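Local coordinates for protein aminopeptidase N (Francisella tularensis subsp. tularensis, PDB 5DLL) that is an M1-family zinc metalloprotease that releases N-terminal amino acids, preferably alanine, from peptides and probably takes part in degrading intracellular peptides, at residues 24-29 with 50-55; 172-177 with 187-192; 575-580 with 613-618. All coordinates share one frame; numbering follows the deposited sequence.

Contact 1: residues 24-29 with 50-55; sequences SNYLID and IVANRE
Leu27 and Val51 form an antiparallel hydrogen-bonded pair near the open end of the beta hairpin made by strands 26-36 and 42-52, in the N-terminal domain of this M1 peptidase. Leu27 N binds Val51 O at 2.8 Å, and the return bond runs from Val51 N to Leu27 O. The flanking pairs, Tyr26 with Ala52 and Ile28 with Ile50, are non-hydrogen-bonded, and their side chains all occupy one face of the sheet.

That face is the closely packed one. With CG of Tyr26 beside its backbone N (chi1 -77°), the ring lies obliquely along Ala52, its CE1 3.6 Å from Ala52 CB. Ile50 splits its branches: CG2 approaches Tyr26 CB at 4.0 Å, while CG1 runs side by side with Ile28 CG1 at 4.2 Å. Leu62 of strand 62-65 touches both Tyr26 and Ile50, and Phe102 and Leu104 of strand 101-110 also pack on Ile50.

The face of Leu27 and Val51 is looser and partly exposed. Leu27 CB and Val51 CG1 are 4.3 Å apart, and Leu27 CD1 crosses to Asn53 OD1 at 3.5 Å. Beyond the paired strands, Asn53 holds the loop 24-25 with two bonds. Its N reaches Asn25 O from well above the carbonyl plane. Its CG, anti to N (chi1 -176°), carries the amide toward Ser24, where ND2 meets Ser24 O almost head-on to the carbonyl (C=O...N 166°), with that oxygen lying in the Asn53 amide plane.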
# COMPACT_ATOMS: atom_id res chain seq x y z
N SER A 24 -18.23 9.99 -23.75
CA SER A 24 -17.83 11.16 -24.53
C SER A 24 -18.50 11.12 -25.90
O SER A 24 -18.54 10.06 -26.53
CB SER A 24 -16.31 11.18 -24.69
OG SER A 24 -15.90 12.36 -25.36
N ASN A 25 -19.03 12.25 -26.35
CA ASN A 25 -19.67 12.32 -27.67
C ASN A 25 -18.67 12.27 -28.84
O ASN A 25 -19.05 11.97 -29.97
CB ASN A 25 -20.61 13.54 -27.79
CG ASN A 25 -19.88 14.87 -27.81
OD1 ASN A 25 -18.74 14.98 -27.35
ND2 ASN A 25 -20.54 15.90 -28.33
N TYR A 26 -17.40 12.56 -28.56
CA TYR A 26 -16.33 12.41 -29.55
C TYR A 26 -15.17 11.61 -28.96
O TYR A 26 -14.94 11.64 -27.74
CB TYR A 26 -15.87 13.79 -30.05
CG TYR A 26 -16.84 14.37 -31.05
CD1 TYR A 26 -16.72 14.09 -32.41
CD2 TYR A 26 -17.91 15.17 -30.64
CE1 TYR A 26 -17.62 14.60 -33.33
CE2 TYR A 26 -18.82 15.68 -31.56
CZ TYR A 26 -18.67 15.38 -32.91
OH TYR A 26 -19.56 15.88 -33.83
N LEU A 27 -14.47 10.88 -29.82
CA LEU A 27 -13.38 9.99 -29.41
C LEU A 27 -12.09 10.25 -30.19
O LEU A 27 -12.13 10.78 -31.29
CB LEU A 27 -13.78 8.53 -29.58
CG LEU A 27 -14.76 7.97 -28.54
CD1 LEU A 27 -15.36 6.66 -29.03
CD2 LEU A 27 -14.08 7.79 -27.18
N ILE A 28 -10.97 9.85 -29.60
CA ILE A 28 -9.65 10.07 -30.19
C ILE A 28 -9.00 8.73 -30.49
O ILE A 28 -8.81 7.90 -29.60
CB ILE A 28 -8.74 10.89 -29.24
CG1 ILE A 28 -9.46 12.19 -28.85
CG2 ILE A 28 -7.39 11.17 -29.91
CD1 ILE A 28 -8.66 13.11 -27.94
N ASP A 29 -8.67 8.53 -31.77
CA ASP A 29 -8.02 7.31 -32.24
C ASP A 29 -6.51 7.42 -32.08
O ASP A 29 -5.87 6.48 -31.59
CB ASP A 29 -8.38 7.06 -33.71
CG ASP A 29 -9.82 6.59 -33.90
OD1 ASP A 29 -10.50 6.25 -32.89
OD2 ASP A 29 -10.28 6.56 -35.06
N ILE A 50 -9.72 12.70 -34.48
CA ILE A 50 -10.94 12.60 -33.69
C ILE A 50 -12.09 12.07 -34.53
O ILE A 50 -12.18 12.35 -35.73
CB ILE A 50 -11.31 13.99 -33.12
CG1 ILE A 50 -10.16 14.53 -32.26
CG2 ILE A 50 -12.59 13.93 -32.31
CD1 ILE A 50 -10.21 16.03 -32.04
N VAL A 51 -12.98 11.32 -33.90
CA VAL A 51 -14.15 10.76 -34.57
C VAL A 51 -15.39 10.82 -33.67
O VAL A 51 -15.29 10.67 -32.45
CB VAL A 51 -13.88 9.31 -35.04
CG1 VAL A 51 -13.80 8.35 -33.86
CG2 VAL A 51 -14.94 8.86 -36.03
N ALA A 52 -16.55 11.05 -34.28
CA ALA A 52 -17.82 11.11 -33.56
C ALA A 52 -18.13 9.76 -32.93
O ALA A 52 -18.01 8.73 -33.59
CB ALA A 52 -18.93 11.52 -34.52
N ASN A 53 -18.53 9.78 -31.66
CA ASN A 53 -18.82 8.55 -30.91
C ASN A 53 -20.27 8.09 -31.08
O ASN A 53 -21.19 8.76 -30.63
CB ASN A 53 -18.53 8.76 -29.42
CG ASN A 53 -18.71 7.50 -28.59
OD1 ASN A 53 -18.81 6.39 -29.13
ND2 ASN A 53 -18.73 7.65 -27.27
N ARG A 54 -20.46 6.93 -31.70
CA ARG A 54 -21.80 6.41 -31.97
C ARG A 54 -22.68 6.29 -30.71
O ARG A 54 -23.89 6.46 -30.78
CB ARG A 54 -21.70 5.05 -32.69
CG ARG A 54 -22.99 4.55 -33.34
CD ARG A 54 -23.69 5.60 -34.19
NE ARG A 54 -22.75 6.37 -35.01
CZ ARG A 54 -23.03 7.54 -35.59
NH1 ARG A 54 -24.23 8.10 -35.48
NH2 ARG A 54 -22.09 8.16 -36.30
N GLU A 55 -22.04 6.01 -29.57
CA GLU A 55 -22.75 5.83 -28.30
C GLU A 55 -23.27 7.14 -27.68
O GLU A 55 -24.01 7.10 -26.69
CB GLU A 55 -21.85 5.10 -27.30
CG GLU A 55 -21.49 3.68 -27.72
CD GLU A 55 -20.58 2.97 -26.73
OE1 GLU A 55 -20.20 3.58 -25.70
OE2 GLU A 55 -20.23 1.80 -26.98

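Contact 2: residues 172-177 with 187-192; sequences DKIDSG and VWKDPF
Lys173 lies over Trp188, and this pair supplies the aromatic part of the contact. Lys173 CB sits 3.8 Å from the centroid of the six-membered ring and only 6° off its normal, a CH-pi approach over the face. The lysine chain then bends at chi3 (-70°), which brings CE to 3.9 Å from Trp188 CZ2. The indole is held at its nitrogen by a bond from Trp188 NE1 to Ile167 O, while Leu168 and Met263 also touch it.

Apolar contacts also form among Val187, Lys189 and Asp175, whose side chains share the face away from Trp188, and Ile174 at the bulge. Ile174 CG1 meets Val187 CG1 at 4.1 Å, and Ile174 CD1 crosses the aliphatic base of Lys189, 3.9 Å from its CB. Asp175 adds its CB against Val187 CG2.

Backbone hydrogen bonds set the pairing. Asp172 and Lys189 exchange two bonds, both 3.0 Å between N and O. Farther on, Val187 O accepts from Ile174 N, and Val187 N gives to Asp175 O at 2.9 Å. Val187 thus engages two successive residues, and the Ile174 bond is the most bent of the four (N-H...O 136°). The pairing moves from Lys173 with Trp188 to Asp175 with Val187, a shift of one residue. This is a beta bulge in the antiparallel hairpin of strands 172-179 and 183-191, whose second strand joins strand 150-160 in the large N-terminal sheet.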
# COMPACT_ATOMS: atom_id res chain seq x y z
N ASP A 172 8.49 2.70 -27.79
CA ASP A 172 9.80 2.42 -28.35
C ASP A 172 10.30 3.61 -29.17
O ASP A 172 9.52 4.25 -29.87
CB ASP A 172 9.75 1.17 -29.25
CG ASP A 172 9.10 -0.03 -28.56
OD1 ASP A 172 9.55 -0.40 -27.45
OD2 ASP A 172 8.14 -0.61 -29.12
N LYS A 173 11.60 3.87 -29.08
CA LYS A 173 12.23 4.93 -29.86
C LYS A 173 12.40 4.49 -31.32
O LYS A 173 13.33 3.77 -31.65
CB LYS A 173 13.59 5.27 -29.24
CG LYS A 173 14.31 6.44 -29.88
CD LYS A 173 15.81 6.39 -29.60
CE LYS A 173 16.12 6.67 -28.14
NZ LYS A 173 17.40 6.02 -27.73
N ILE A 174 11.49 4.95 -32.18
CA ILE A 174 11.51 4.55 -33.60
C ILE A 174 12.35 5.45 -34.52
O ILE A 174 12.60 5.08 -35.67
CB ILE A 174 10.08 4.46 -34.18
CG1 ILE A 174 9.39 5.83 -34.23
CG2 ILE A 174 9.25 3.48 -33.36
CD1 ILE A 174 8.10 5.84 -35.02
N ASP A 175 12.78 6.61 -34.03
CA ASP A 175 13.59 7.52 -34.84
C ASP A 175 14.36 8.49 -33.94
O ASP A 175 13.92 8.81 -32.84
CB ASP A 175 12.71 8.30 -35.82
CG ASP A 175 13.52 9.07 -36.86
OD1 ASP A 175 14.55 8.55 -37.35
OD2 ASP A 175 13.11 10.20 -37.20
N SER A 176 15.52 8.93 -34.42
CA SER A 176 16.45 9.69 -33.59
C SER A 176 17.48 10.40 -34.45
O SER A 176 17.71 10.02 -35.60
CB SER A 176 17.15 8.74 -32.62
OG SER A 176 18.04 9.43 -31.78
N GLY A 177 18.10 11.44 -33.89
CA GLY A 177 19.15 12.17 -34.59
C GLY A 177 19.28 13.61 -34.13
O GLY A 177 18.61 14.03 -33.19
N VAL A 187 11.84 10.19 -31.34
CA VAL A 187 10.43 9.90 -31.56
C VAL A 187 10.08 8.60 -30.84
O VAL A 187 10.74 7.58 -31.05
CB VAL A 187 10.10 9.78 -33.06
CG1 VAL A 187 8.60 9.70 -33.28
CG2 VAL A 187 10.69 10.97 -33.82
N TRP A 188 9.06 8.65 -30.00
CA TRP A 188 8.61 7.51 -29.22
C TRP A 188 7.19 7.13 -29.62
O TRP A 188 6.25 7.89 -29.39
CB TRP A 188 8.64 7.84 -27.73
CG TRP A 188 10.01 8.06 -27.19
CD1 TRP A 188 10.72 9.23 -27.18
CD2 TRP A 188 10.86 7.08 -26.60
NE1 TRP A 188 11.95 9.04 -26.61
CE2 TRP A 188 12.06 7.72 -26.24
CE3 TRP A 188 10.72 5.71 -26.33
CZ2 TRP A 188 13.12 7.04 -25.63
CZ3 TRP A 188 11.76 5.04 -25.73
CH2 TRP A 188 12.95 5.71 -25.38
N LYS A 189 7.05 5.95 -30.22
CA LYS A 189 5.73 5.43 -30.61
C LYS A 189 5.25 4.39 -29.61
O LYS A 189 6.01 3.51 -29.20
CB LYS A 189 5.79 4.83 -32.01
CG LYS A 189 4.47 4.27 -32.50
CD LYS A 189 4.44 4.15 -34.02
CE LYS A 189 3.30 3.26 -34.49
NZ LYS A 189 1.98 3.66 -33.93
N ASP A 190 3.99 4.51 -29.21
CA ASP A 190 3.32 3.53 -28.35
C ASP A 190 2.05 3.07 -29.07
O ASP A 190 1.04 3.78 -29.06
CB ASP A 190 2.99 4.15 -26.98
CG ASP A 190 2.36 3.15 -26.01
OD1 ASP A 190 1.92 2.07 -26.44
OD2 ASP A 190 2.30 3.47 -24.81
N PRO A 191 2.10 1.89 -29.70
CA PRO A 191 1.02 1.43 -30.59
C PRO A 191 -0.29 1.06 -29.92
O PRO A 191 -1.30 0.93 -30.61
CB PRO A 191 1.63 0.20 -31.27
CG PRO A 191 2.64 -0.31 -30.31
CD PRO A 191 3.18 0.89 -29.58
N PHE A 192 -0.28 0.89 -28.60
CA PHE A 192 -1.49 0.46 -27.87
C PHE A 192 -2.24 1.67 -27.34
O PHE A 192 -1.64 2.54 -26.70
CB PHE A 192 -1.14 -0.50 -26.72
CG PHE A 192 -0.23 -1.63 -27.14
CD1 PHE A 192 -0.74 -2.73 -27.82
CD2 PHE A 192 1.13 -1.58 -26.87
CE1 PHE A 192 0.09 -3.77 -28.21
CE2 PHE A 192 1.97 -2.61 -27.26
CZ PHE A 192 1.45 -3.71 -27.93

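Contact 3: residues 575-580 with 613-618; sequences IATNII and LIPIES
Ala576 CB makes the first shell of this contact by pressing on the segment that leads into helix 617-621: it lies 4.0 Å from Ile614 CD1 and 4.3 Å from Pro615 CD. One turn along helix 565-581, Ile580 CD1 comes near the other branch of the same isoleucine, Ile614 CG2, at 4.5 Å. Beside them, Thr577 and Pro615 cross at a slant, with OG1 3.6 Å from the ring carbon CG. The threonine oxygen stands beside its own backbone N (chi1 -65°), where it also bonds to Gln573 O one turn earlier.

The next shell fixes the extended backbone of 613-615. Gln573 NE2 binds Leu613 O, while Arg636 of helix 629-646 holds Ile614 O through NH2 and Pro615 O through NE. Val639 packs on Ile580, and Val640 on Ile614. Ile620 touches both Ile580 and Pro615, so the contact is enclosed by helices of the ARM-repeat-like C-terminal region.

No hydrogen bond passes between the two segments. Their meeting rests on methyl and ring carbons, with the threonine oxygen as its one polar participant. The carbonyls of Leu613, Ile614 and Pro615 each have a side-chain donor in Gln573 or Arg636, so polar bonding lies outside this apolar meeting.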
# COMPACT_ATOMS: atom_id res chain seq x y z
N ILE A 575 -6.04 -15.92 21.83
CA ILE A 575 -5.86 -16.45 23.19
C ILE A 575 -5.02 -15.49 24.02
O ILE A 575 -5.45 -15.06 25.09
CB ILE A 575 -5.18 -17.84 23.16
CG1 ILE A 575 -6.15 -18.89 22.59
CG2 ILE A 575 -4.73 -18.26 24.55
CD1 ILE A 575 -5.47 -20.14 22.08
N ALA A 576 -3.82 -15.17 23.52
CA ALA A 576 -2.90 -14.25 24.20
C ALA A 576 -3.55 -12.90 24.53
O ALA A 576 -3.29 -12.32 25.58
CB ALA A 576 -1.65 -14.04 23.35
N THR A 577 -4.40 -12.41 23.63
CA THR A 577 -5.12 -11.16 23.85
C THR A 577 -6.13 -11.28 25.00
O THR A 577 -6.20 -10.39 25.85
CB THR A 577 -5.84 -10.71 22.56
OG1 THR A 577 -4.85 -10.39 21.57
CG2 THR A 577 -6.72 -9.48 22.80
N ASN A 578 -6.89 -12.37 25.02
CA ASN A 578 -7.87 -12.61 26.08
C ASN A 578 -7.23 -12.87 27.45
O ASN A 578 -7.82 -12.58 28.49
CB ASN A 578 -8.82 -13.75 25.71
CG ASN A 578 -9.72 -13.40 24.54
OD1 ASN A 578 -9.86 -12.22 24.17
ND2 ASN A 578 -10.35 -14.41 23.95
N ILE A 579 -6.01 -13.42 27.44
CA ILE A 579 -5.21 -13.56 28.66
C ILE A 579 -4.86 -12.20 29.25
O ILE A 579 -4.93 -11.99 30.46
CB ILE A 579 -3.91 -14.36 28.39
CG1 ILE A 579 -4.23 -15.85 28.13
CG2 ILE A 579 -2.91 -14.22 29.53
CD1 ILE A 579 -4.59 -16.65 29.37
N ILE A 580 -4.48 -11.27 28.37
CA ILE A 580 -4.02 -9.94 28.78
C ILE A 580 -5.16 -9.14 29.43
O ILE A 580 -4.97 -8.54 30.49
CB ILE A 580 -3.46 -9.14 27.58
CG1 ILE A 580 -2.30 -9.90 26.91
CG2 ILE A 580 -3.03 -7.73 28.02
CD1 ILE A 580 -0.90 -9.52 27.34
N LEU A 613 5.29 -13.65 18.58
CA LEU A 613 5.38 -12.28 19.07
C LEU A 613 4.01 -11.86 19.62
O LEU A 613 3.02 -11.86 18.89
CB LEU A 613 5.86 -11.33 17.97
CG LEU A 613 6.56 -10.04 18.42
CD1 LEU A 613 7.65 -10.31 19.45
CD2 LEU A 613 7.12 -9.31 17.21
N ILE A 614 3.98 -11.52 20.90
CA ILE A 614 2.74 -11.14 21.59
C ILE A 614 2.21 -9.83 20.99
O ILE A 614 2.99 -8.90 20.75
CB ILE A 614 2.99 -10.97 23.12
CG1 ILE A 614 3.40 -12.30 23.76
CG2 ILE A 614 1.75 -10.44 23.84
CD1 ILE A 614 2.28 -13.29 23.95
N PRO A 615 0.88 -9.75 20.72
CA PRO A 615 0.32 -8.53 20.12
C PRO A 615 0.76 -7.26 20.84
O PRO A 615 0.70 -7.20 22.07
CB PRO A 615 -1.19 -8.72 20.26
CG PRO A 615 -1.41 -10.18 20.38
CD PRO A 615 -0.15 -10.78 20.95
N ILE A 616 1.22 -6.27 20.08
CA ILE A 616 1.60 -4.98 20.66
C ILE A 616 0.39 -4.29 21.31
O ILE A 616 -0.77 -4.60 21.01
CB ILE A 616 2.29 -4.05 19.65
CG1 ILE A 616 1.44 -3.85 18.39
CG2 ILE A 616 3.67 -4.60 19.28
CD1 ILE A 616 1.86 -2.66 17.55
N GLU A 617 0.69 -3.34 22.19
CA GLU A 617 -0.30 -2.76 23.09
C GLU A 617 -1.41 -2.01 22.34
O GLU A 617 -2.58 -2.07 22.74
CB GLU A 617 0.38 -1.84 24.10
CG GLU A 617 1.45 -2.52 24.95
CD GLU A 617 2.86 -2.34 24.40
OE1 GLU A 617 3.38 -3.27 23.74
OE2 GLU A 617 3.45 -1.27 24.62
N SER A 618 -1.04 -1.32 21.26
CA SER A 618 -2.00 -0.59 20.44
C SER A 618 -3.02 -1.52 19.76
O SER A 618 -4.17 -1.13 19.55
CB SER A 618 -1.27 0.25 19.39
OG SER A 618 -0.27 -0.49 18.72

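Overall arrangement
Contacts 1 and 2 belong to the same large N-terminal sheet: each joins the strands of a hairpin, and strand 150-160 pairs with one strand of both. Their centres are 25 Å apart and their nearest atoms about 7 Å. Contact 1 is partly buried, with one face packed inward, whereas contact 2 lies at the surface and combines backbone bonds across a beta bulge with lysine carbons packed on Trp188 and Ile174. Contact 3 sits on the opposite side of the chain's centre, 59 Å from contact 1 and 58 Å from contact 2 between centres. It is buried among helices, and its segments meet mainly through apolar side chains, with no hydrogen bond between them.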